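Local coordinates for CBS domain protein/ACT domain protein (Thermotoga maritima, PDB 1VR9) that is of unknown function but combines a pair of CBS domains with an ACT domain and may bind magnesium ions, at residues Glu28-Arg33 with Ser72-Lys77; Glu34-Met39 with Val60-Leu65; Pro81-His86 with Leu95-Glu100. All coordinates share one frame; numbering follows the deposited sequence.

Contact 1. Residues Glu28-Arg33 with Ser72-Lys77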
loop_
_atom_site.group_PDB
_atom_site.type_symbol
_atom_site.label_atom_id
_atom_site.label_comp_id
_atom_site.label_asym_id
_atom_site.label_seq_id
_atom_site.Cartn_x
_atom_site.Cartn_y
_atom_site.Cartn_z
ATOM N N GLU A 28 -1.627 -9.229 -8.783
ATOM C CA GLU A 28 -2.880 -9.826 -8.281
ATOM C C GLU A 28 -2.947 -11.364 -8.275
ATOM O O GLU A 28 -3.755 -11.934 -7.538
ATOM C CB GLU A 28 -4.087 -9.251 -9.050
ATOM C CG GLU A 28 -4.151 -9.615 -10.510
ATOM C CD GLU A 28 -5.339 -8.998 -11.246
ATOM O OE1 GLU A 28 -6.181 -8.359 -10.583
ATOM O OE2 GLU A 28 -5.407 -9.147 -12.478
ATOM N N SER A 29 -2.116 -12.020 -9.087
ATOM C CA SER A 29 -2.119 -13.481 -9.211
ATOM C C SER A 29 -0.890 -14.129 -8.555
ATOM O O SER A 29 -0.620 -15.326 -8.739
ATOM C CB SER A 29 -2.212 -13.868 -10.684
ATOM O OG SER A 29 -0.958 -13.787 -11.318
ATOM N N ALA A 30 -0.167 -13.333 -7.776
ATOM C CA ALA A 30 0.956 -13.821 -6.996
ATOM C C ALA A 30 0.479 -14.963 -6.100
ATOM O O ALA A 30 -0.667 -14.962 -5.632
ATOM C CB ALA A 30 1.505 -12.707 -6.146
ATOM N N THR A 31 1.377 -15.906 -5.821
ATOM C CA THR A 31 1.053 -16.957 -4.860
ATOM C C THR A 31 1.116 -16.414 -3.431
ATOM O O THR A 31 1.787 -15.394 -3.142
ATOM C CB THR A 31 2.028 -18.160 -4.964
ATOM O OG1 THR A 31 3.354 -17.742 -4.613
ATOM C CG2 THR A 31 2.027 -18.760 -6.348
ATOM N N VAL A 32 0.448 -17.119 -2.527
ATOM C CA VAL A 32 0.569 -16.842 -1.098
ATOM C C VAL A 32 2.037 -16.840 -0.627
ATOM O O VAL A 32 2.457 -15.930 0.107
ATOM C CB VAL A 32 -0.304 -17.840 -0.285
ATOM C CG1 VAL A 32 0.028 -17.808 1.175
ATOM C CG2 VAL A 32 -1.800 -17.514 -0.501
ATOM N N ARG A 33 2.830 -17.816 -1.094
ATOM C CA ARG A 33 4.248 -17.903 -0.733
ATOM C C ARG A 33 4.971 -16.601 -1.102
ATOM O O ARG A 33 5.718 -16.061 -0.309
ATOM C CB ARG A 33 4.907 -19.088 -1.432
ATOM C CG ARG A 33 6.370 -19.305 -1.123
ATOM C CD ARG A 33 6.950 -20.438 -1.957
ATOM N NE ARG A 33 6.420 -21.746 -1.565
ATOM C CZ ARG A 33 5.534 -22.470 -2.260
ATOM N NH1 ARG A 33 5.044 -22.047 -3.419
ATOM N NH2 ARG A 33 5.140 -23.643 -1.791
ATOM N N SER A 72 -1.377 -21.473 -3.469
ATOM C CA SER A 72 -2.603 -20.805 -3.877
ATOM C C SER A 72 -2.342 -19.320 -4.155
ATOM O O SER A 72 -1.276 -18.787 -3.821
ATOM C CB SER A 72 -3.703 -20.992 -2.842
ATOM O OG SER A 72 -3.384 -20.431 -1.585
ATOM N N SER A 73 -3.312 -18.693 -4.820
ATOM C CA SER A 73 -3.202 -17.302 -5.289
ATOM C C SER A 73 -3.780 -16.323 -4.274
ATOM O O SER A 73 -4.706 -16.674 -3.523
ATOM C CB SER A 73 -3.982 -17.162 -6.599
ATOM O OG SER A 73 -3.969 -15.839 -7.072
ATOM N N VAL A 74 -3.295 -15.082 -4.307
ATOM C CA VAL A 74 -3.843 -14.010 -3.465
ATOM C C VAL A 74 -5.008 -13.272 -4.154
ATOM O O VAL A 74 -5.555 -12.316 -3.596
ATOM C CB VAL A 74 -2.774 -12.991 -3.044
ATOM C CG1 VAL A 74 -1.596 -13.682 -2.319
ATOM C CG2 VAL A 74 -2.285 -12.162 -4.231
ATOM N N PHE A 75 -5.382 -13.738 -5.349
ATOM C CA PHE A 75 -6.365 -13.082 -6.215
ATOM C C PHE A 75 -7.659 -12.733 -5.505
ATOM O O PHE A 75 -8.122 -11.605 -5.630
ATOM C CB PHE A 75 -6.659 -13.960 -7.434
ATOM C CG PHE A 75 -7.461 -13.269 -8.512
ATOM C CD1 PHE A 75 -6.830 -12.446 -9.444
ATOM C CD2 PHE A 75 -8.828 -13.442 -8.603
ATOM C CE1 PHE A 75 -7.559 -11.814 -10.442
ATOM C CE2 PHE A 75 -9.554 -12.817 -9.606
ATOM C CZ PHE A 75 -8.907 -11.984 -10.514
ATOM N N ASN A 76 -8.207 -13.681 -4.740
ATOM C CA ASN A 76 -9.455 -13.475 -3.995
ATOM C C ASN A 76 -9.281 -12.920 -2.582
ATOM O O ASN A 76 -10.269 -12.778 -1.870
ATOM C CB ASN A 76 -10.223 -14.800 -3.867
ATOM C CG ASN A 76 -10.686 -15.335 -5.193
ATOM O OD1 ASN A 76 -10.976 -14.567 -6.105
ATOM N ND2 ASN A 76 -10.790 -16.654 -5.302
ATOM N N LYS A 77 -8.045 -12.625 -2.193
ATOM C CA LYS A 77 -7.722 -12.211 -0.823
ATOM C C LYS A 77 -7.440 -10.703 -0.690
ATOM O O LYS A 77 -7.110 -10.206 0.411
ATOM C CB LYS A 77 -6.552 -13.048 -0.290
ATOM C CG LYS A 77 -6.685 -14.566 -0.515
ATOM C CD LYS A 77 -7.925 -15.159 0.152
ATOM C CE LYS A 77 -8.158 -16.623 -0.248
ATOM N NZ LYS A 77 -9.308 -17.232 0.485
HETATM O O HOH W 1 -7.148 -9.343 -7.498
#
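The backbones of E28-V32 and S72-F75 run nearly antiparallel, their end-to-end directions 153° apart, and meet in one isolated beta bridge at T31 and S73, whose CA atoms are 4.3 Å apart. This is a non-hydrogen-bonded antiparallel pair: the bonds flank it, from V74 N to A30 O at 2.9 Å and from V32 N to S72 O at 2.7 Å. The bridge lies in the first CBS domain, where the turn after strand 25-27 enters helix 32-41, and ties that entrance to the chain leading on to the second CBS domain. T31 is the N-cap of the helix and shares a capping box with E34: its hydroxyl caps the backbone N of E34, and E34 OE1 accepts from T31 N. S72 O also receives a CH...O contact from T31 CA. On the buried side V32 packs CG2 on S72 OG at 3.5 Å, a hydroxyl already bonded to D69 O, while V74 sets its two methyls against A30 O and, more loosely, against the side chains of A30 and V32. S73 turns its hydroxyl forward along its own segment: with OG anti to the backbone N (chi1 177°), it accepts from F75 N at 3.1 Å, forming an ST turn. That turn brings F75 beside E28, and the two side chains run alongside each other in the same direction. The E28 carboxylate is turned 60° from the ring plane, with CD 3.7 Å from F75 CE1 and OE2 at the ring edge. E28 OE1 also forms a long, weak ion pair with R57. A water above one face of the F75 ring donates to F75 O at 3.1 Å and, weakly, to E28 OE1 at 3.4 Å.

Contact 2. Residues Glu34-Met39 with Val60-Leu65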
loop_
_atom_site.group_PDB
_atom_site.type_symbol
_atom_site.label_atom_id
_atom_site.label_comp_id
_atom_site.label_asym_id
_atom_site.label_seq_id
_atom_site.Cartn_x
_atom_site.Cartn_y
_atom_site.Cartn_z
ATOM N N GLU A 34 4.769 -16.148 -2.334
ATOM C CA GLU A 34 5.401 -14.903 -2.805
ATOM C C GLU A 34 5.008 -13.674 -1.997
ATOM O O GLU A 34 5.869 -12.827 -1.693
ATOM C CB GLU A 34 5.035 -14.654 -4.255
ATOM C CG GLU A 34 5.657 -15.641 -5.224
ATOM C CD GLU A 34 5.245 -15.342 -6.661
ATOM O OE1 GLU A 34 4.034 -15.435 -6.994
ATOM O OE2 GLU A 34 6.143 -14.992 -7.471
ATOM N N CYS A 35 3.727 -13.565 -1.651
ATOM C CA CYS A 35 3.240 -12.442 -0.881
ATOM C C CYS A 35 3.833 -12.443 0.521
ATOM O O CYS A 35 4.334 -11.433 0.982
ATOM C CB CYS A 35 1.725 -12.492 -0.789
ATOM S SG CYS A 35 1.008 -11.008 -0.201
ATOM N N LEU A 36 3.847 -13.601 1.160
ATOM C CA LEU A 36 4.434 -13.730 2.485
ATOM C C LEU A 36 5.913 -13.327 2.462
ATOM O O LEU A 36 6.399 -12.653 3.370
ATOM C CB LEU A 36 4.252 -15.153 3.021
ATOM C CG LEU A 36 2.817 -15.517 3.437
ATOM C CD1 LEU A 36 2.779 -17.004 3.801
ATOM C CD2 LEU A 36 2.339 -14.653 4.580
ATOM N N HIS A 37 6.622 -13.740 1.420
ATOM C CA HIS A 37 8.035 -13.424 1.313
ATOM C C HIS A 37 8.246 -11.899 1.222
ATOM O O HIS A 37 9.091 -11.332 1.917
ATOM C CB HIS A 37 8.655 -14.156 0.134
ATOM C CG HIS A 37 10.060 -13.722 -0.171
ATOM N ND1 HIS A 37 11.135 -14.068 0.618
ATOM C CD2 HIS A 37 10.557 -12.942 -1.161
ATOM C CE1 HIS A 37 12.236 -13.521 0.126
ATOM N NE2 HIS A 37 11.913 -12.852 -0.966
ATOM N N ARG A 38 7.493 -11.236 0.364
ATOM C CA ARG A 38 7.609 -9.770 0.229
ATOM C C ARG A 38 7.392 -9.070 1.563
ATOM O O ARG A 38 8.152 -8.164 1.923
ATOM C CB ARG A 38 6.616 -9.208 -0.798
ATOM C CG ARG A 38 7.018 -9.425 -2.163
ATOM C CD ARG A 38 8.086 -8.422 -2.630
ATOM N NE ARG A 38 9.073 -9.115 -3.440
ATOM C CZ ARG A 38 10.377 -9.227 -3.182
ATOM N NH1 ARG A 38 10.986 -8.680 -2.109
ATOM N NH2 ARG A 38 11.095 -9.916 -4.046
HETATM N N MSE A 39 6.377 -9.501 2.310
HETATM C CA MSE A 39 6.070 -8.890 3.611
HETATM C C MSE A 39 7.229 -9.153 4.563
HETATM O O MSE A 39 7.589 -8.269 5.321
HETATM C CB MSE A 39 4.774 -9.392 4.241
HETATM C CG MSE A 39 3.674 -9.760 3.345
HETATM SE SE MSE A 39 2.033 -10.272 4.299
HETATM C CE MSE A 39 1.008 -8.837 3.647
ATOM N N VAL A 60 -3.165 -6.697 0.522
ATOM C CA VAL A 60 -3.315 -7.982 1.206
ATOM C C VAL A 60 -2.790 -7.832 2.628
ATOM O O VAL A 60 -1.692 -7.330 2.834
ATOM C CB VAL A 60 -2.553 -9.112 0.495
ATOM C CG1 VAL A 60 -2.608 -10.399 1.283
ATOM C CG2 VAL A 60 -3.149 -9.327 -0.868
ATOM N N ASN A 61 -3.617 -8.226 3.590
ATOM C CA ASN A 61 -3.236 -8.244 5.020
ATOM C C ASN A 61 -2.729 -9.652 5.382
ATOM O O ASN A 61 -3.384 -10.638 5.065
ATOM C CB ASN A 61 -4.453 -7.889 5.885
ATOM C CG ASN A 61 -5.030 -6.517 5.553
ATOM O OD1 ASN A 61 -4.452 -5.484 5.900
ATOM N ND2 ASN A 61 -6.168 -6.506 4.886
ATOM N N LYS A 62 -1.574 -9.738 6.048
ATOM C CA LYS A 62 -0.933 -11.022 6.418
ATOM C C LYS A 62 -1.854 -12.014 7.116
ATOM O O LYS A 62 -1.792 -13.211 6.854
ATOM C CB LYS A 62 0.306 -10.761 7.309
ATOM C CG LYS A 62 1.089 -12.007 7.715
ATOM C CD LYS A 62 2.454 -11.615 8.285
ATOM C CE LYS A 62 3.249 -12.808 8.787
ATOM N NZ LYS A 62 4.482 -12.379 9.499
ATOM N N GLU A 63 -2.699 -11.507 8.019
ATOM C CA GLU A 63 -3.601 -12.346 8.813
ATOM C C GLU A 63 -4.557 -13.140 7.926
ATOM O O GLU A 63 -4.943 -14.263 8.268
ATOM C CB GLU A 63 -4.411 -11.488 9.804
ATOM C CG GLU A 63 -5.379 -10.523 9.104
ATOM C CD GLU A 63 -6.238 -9.685 10.048
ATOM O OE1 GLU A 63 -6.263 -9.933 11.280
ATOM O OE2 GLU A 63 -6.907 -8.759 9.527
ATOM N N ASP A 64 -4.918 -12.554 6.785
ATOM C CA ASP A 64 -5.807 -13.193 5.818
ATOM C C ASP A 64 -5.175 -14.381 5.051
ATOM O O ASP A 64 -5.885 -15.129 4.374
ATOM C CB ASP A 64 -6.343 -12.140 4.835
ATOM C CG ASP A 64 -7.304 -11.153 5.495
ATOM O OD1 ASP A 64 -7.828 -11.459 6.595
ATOM O OD2 ASP A 64 -7.550 -10.076 4.912
ATOM N N LEU A 65 -3.860 -14.571 5.159
ATOM C CA LEU A 65 -3.193 -15.674 4.476
ATOM C C LEU A 65 -2.835 -16.864 5.374
ATOM O O LEU A 65 -2.261 -17.840 4.893
ATOM C CB LEU A 65 -1.933 -15.158 3.764
ATOM C CG LEU A 65 -2.133 -13.913 2.878
ATOM C CD1 LEU A 65 -0.797 -13.442 2.305
ATOM C CD2 LEU A 65 -3.153 -14.173 1.773
#
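C35 and L65 meet between helix 32-41 and the short 3-10 turn 62-65 that follows strand 56-61, part of the hydrophobic core of the first CBS domain, where the helix packs against its three-stranded mixed sheet. The C35 side chain leads straight into this core. Its CB lies 4.1 Å from L65 CD1 and also packs on V74 from the neighbouring bridge. From there the thiol is carried anti to the backbone N (chi1 -167°), away from the helix axis and into the angle between the strand end and the turn. The tip, SG, rests against two methyls that lie on the same side of it, L65 CD1 at 3.9 Å and V60 CG1 at 4.0 Å, and C35 further touches C47 on the central strand 46-50. V60, whose backbone pairs with that of C47, turns its CB toward the helix and offers CG1 to the sulfur. No hydrogen bond crosses the interface, so the fit rests on the shapes of apolar groups. One turn further along the helix, M39, present as selenomethionine, covers the start of the 3-10 turn. Its chain bends at the last torsion (chi3 116°), which takes CE toward V60 O and places SE 3.5 Å from K62 CB. M39 was modelled in two conformers, however, and these approaches belong to one of them, so the short distances carry little weight. Along the outer side of the contact L36 and L65 pass each other with their side chains running opposite ways, methyl against methyl, with L36 CD2 4.1 Å from L65 CD1. K62, its chain fully extended, adds its aliphatic stem to this side: the same L36 CD2 lies 4.3 Å from K62 CG.

Contact 3. Residues Pro81-His86 with Leu95-Glu100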
loop_
_atom_site.group_PDB
_atom_site.type_symbol
_atom_site.label_atom_id
_atom_site.label_comp_id
_atom_site.label_asym_id
_atom_site.label_seq_id
_atom_site.Cartn_x
_atom_site.Cartn_y
_atom_site.Cartn_z
ATOM N N PRO A 81 -10.006 -1.786 -1.636
ATOM C CA PRO A 81 -9.836 -1.192 -2.957
ATOM C C PRO A 81 -9.921 0.343 -2.965
ATOM O O PRO A 81 -9.513 0.950 -3.959
ATOM C CB PRO A 81 -10.980 -1.807 -3.781
ATOM C CG PRO A 81 -11.945 -2.298 -2.810
ATOM C CD PRO A 81 -11.220 -2.622 -1.557
ATOM N N ASP A 82 -10.459 0.942 -1.901
ATOM C CA ASP A 82 -10.661 2.396 -1.833
ATOM C C ASP A 82 -9.556 3.116 -1.068
ATOM O O ASP A 82 -9.632 4.342 -0.881
ATOM C CB ASP A 82 -12.026 2.728 -1.200
ATOM C CG ASP A 82 -13.184 1.980 -1.862
ATOM O OD1 ASP A 82 -13.408 2.147 -3.094
ATOM O OD2 ASP A 82 -13.889 1.216 -1.155
ATOM N N PHE A 83 -8.535 2.366 -0.628
ATOM C CA PHE A 83 -7.469 2.891 0.240
ATOM C C PHE A 83 -6.300 3.388 -0.614
ATOM O O PHE A 83 -5.362 2.653 -0.909
ATOM C CB PHE A 83 -7.008 1.824 1.249
ATOM C CG PHE A 83 -5.998 2.306 2.240
ATOM C CD1 PHE A 83 -6.342 3.236 3.231
ATOM C CD2 PHE A 83 -4.694 1.785 2.249
ATOM C CE1 PHE A 83 -5.408 3.661 4.169
ATOM C CE2 PHE A 83 -3.785 2.191 3.174
ATOM C CZ PHE A 83 -4.137 3.151 4.146
ATOM N N PHE A 84 -6.383 4.654 -1.020
ATOM C CA PHE A 84 -5.363 5.267 -1.850
ATOM C C PHE A 84 -5.484 6.789 -1.764
ATOM O O PHE A 84 -6.519 7.315 -1.369
ATOM C CB PHE A 84 -5.527 4.841 -3.333
ATOM C CG PHE A 84 -6.814 5.312 -3.967
ATOM C CD1 PHE A 84 -6.924 6.586 -4.493
ATOM C CD2 PHE A 84 -7.930 4.489 -3.996
ATOM C CE1 PHE A 84 -8.115 7.029 -5.044
ATOM C CE2 PHE A 84 -9.102 4.904 -4.541
ATOM C CZ PHE A 84 -9.214 6.178 -5.073
ATOM N N VAL A 85 -4.422 7.472 -2.170
ATOM C CA VAL A 85 -4.485 8.910 -2.465
ATOM C C VAL A 85 -3.847 9.171 -3.839
ATOM O O VAL A 85 -3.162 8.314 -4.354
ATOM C CB VAL A 85 -3.798 9.764 -1.379
ATOM C CG1 VAL A 85 -4.572 9.664 -0.103
ATOM C CG2 VAL A 85 -2.330 9.379 -1.171
ATOM N N HIS A 86 -4.089 10.349 -4.410
ATOM C CA HIS A 86 -3.516 10.710 -5.714
ATOM C C HIS A 86 -2.186 11.450 -5.541
ATOM O O HIS A 86 -1.950 12.084 -4.528
ATOM C CB HIS A 86 -4.501 11.575 -6.520
ATOM C CG HIS A 86 -5.594 10.793 -7.175
ATOM N ND1 HIS A 86 -6.776 10.472 -6.535
ATOM C CD2 HIS A 86 -5.686 10.267 -8.420
ATOM C CE1 HIS A 86 -7.549 9.792 -7.365
ATOM N NE2 HIS A 86 -6.911 9.653 -8.513
ATOM N N LEU A 95 -4.016 12.143 5.867
ATOM C CA LEU A 95 -4.444 12.016 7.263
ATOM C C LEU A 95 -5.818 11.368 7.318
ATOM O O LEU A 95 -6.071 10.469 8.136
ATOM C CB LEU A 95 -4.466 13.380 7.984
ATOM C CG LEU A 95 -4.891 13.451 9.454
ATOM C CD1 LEU A 95 -4.194 12.412 10.285
ATOM C CD2 LEU A 95 -4.609 14.839 10.030
ATOM N N LEU A 96 -6.714 11.785 6.425
ATOM C CA LEU A 96 -8.046 11.206 6.396
ATOM C C LEU A 96 -8.053 9.705 6.056
ATOM O O LEU A 96 -8.904 8.965 6.553
ATOM C CB LEU A 96 -8.933 11.982 5.407
ATOM C CG LEU A 96 -10.392 11.539 5.270
ATOM C CD1 LEU A 96 -11.207 12.160 6.376
ATOM C CD2 LEU A 96 -10.949 11.889 3.885
ATOM N N LEU A 97 -7.176 9.272 5.154
ATOM C CA LEU A 97 -7.081 7.849 4.797
ATOM C C LEU A 97 -6.475 7.032 5.945
ATOM O O LEU A 97 -6.958 5.938 6.233
ATOM C CB LEU A 97 -6.256 7.616 3.537
ATOM C CG LEU A 97 -6.906 7.874 2.175
ATOM C CD1 LEU A 97 -7.970 6.830 1.886
ATOM C CD2 LEU A 97 -7.504 9.243 2.096
ATOM N N PHE A 98 -5.414 7.538 6.575
ATOM C CA PHE A 98 -4.817 6.829 7.719
ATOM C C PHE A 98 -5.781 6.745 8.914
ATOM O O PHE A 98 -5.752 5.776 9.668
ATOM C CB PHE A 98 -3.450 7.404 8.144
ATOM C CG PHE A 98 -2.300 7.072 7.195
ATOM C CD1 PHE A 98 -1.910 5.754 6.971
ATOM C CD2 PHE A 98 -1.541 8.092 6.611
ATOM C CE1 PHE A 98 -0.829 5.452 6.161
ATOM C CE2 PHE A 98 -0.479 7.803 5.792
ATOM C CZ PHE A 98 -0.117 6.484 5.544
ATOM N N LEU A 99 -6.642 7.733 9.071
ATOM C CA LEU A 99 -7.694 7.676 10.093
ATOM C C LEU A 99 -8.668 6.535 9.811
ATOM O O LEU A 99 -9.137 5.864 10.737
ATOM C CB LEU A 99 -8.440 8.997 10.169
ATOM C CG LEU A 99 -9.617 9.002 11.153
ATOM C CD1 LEU A 99 -9.110 8.906 12.574
ATOM C CD2 LEU A 99 -10.453 10.253 10.950
ATOM N N GLU A 100 -8.987 6.324 8.533
ATOM C CA GLU A 100 -9.821 5.199 8.116
ATOM C C GLU A 100 -9.148 3.839 8.335
ATOM O O GLU A 100 -9.774 2.924 8.900
ATOM C CB GLU A 100 -10.241 5.344 6.643
ATOM C CG GLU A 100 -11.286 6.444 6.399
ATOM C CD GLU A 100 -11.612 6.658 4.931
ATOM O OE1 GLU A 100 -11.420 5.730 4.115
ATOM O OE2 GLU A 100 -12.069 7.770 4.577
#
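The F83 ring turns its edge to helix 91-100: L97 O lies in the ring plane, 3.4 Å from F83 CE1, and F98 CD1 lies near that plane, 4.4 Å from F83 CZ. Seen from F98 the approach is oblique. The rest of F83 rests on L106 and P107 of strand 105-109, so the ring is lodged between helix and sheet. F84 sets off from its backbone away from the helix, with H86 ND1 in plane at its ring edge. L97 fills the space over the backbone between them. Its CG is anti to the carbonyl carbon (chi1 -79°), which swings the isobutyl group onto the chain at F84 and V85: CD1 sits 3.6 Å from F84 O, CD2 lies 3.7 Å from V85 CG1, and CB faces F83 CE1 at 4.1 Å. An alanine at L97 would keep that CB but would probably open a gap beside V85 CG1 and over the F84 carbonyl, leaving the chain here less firmly packed on the helix. No hydrogen bond crosses the contact. It packs a helix on a strand and its preceding loop, in the beta-alpha-beta unit of strand 85-86, helix 91-100 and strand 105-109 of the second CBS domain.

Overall arrangement
Contacts 1 and 2 belong to the first CBS domain and share helix 32-41: contact 1 secures its N-terminal entrance, contact 2 its packing on the end of strand 56-61. Their centres are 9 Å apart and they touch, V74 CG1 reaching C35 CB at 3.8 Å, so the two adjoin through apolar packing. Along the chain, contact 2 falls within the span that contact 1 bridges. Contact 3 follows in the second CBS domain, across the chain's centre, about 23 Å from contact 1 and 20 Å from contact 2, centre to centre. The segment 72-77 leads from one CBS domain to the other, each holding a helix against its own three-stranded mixed sheet.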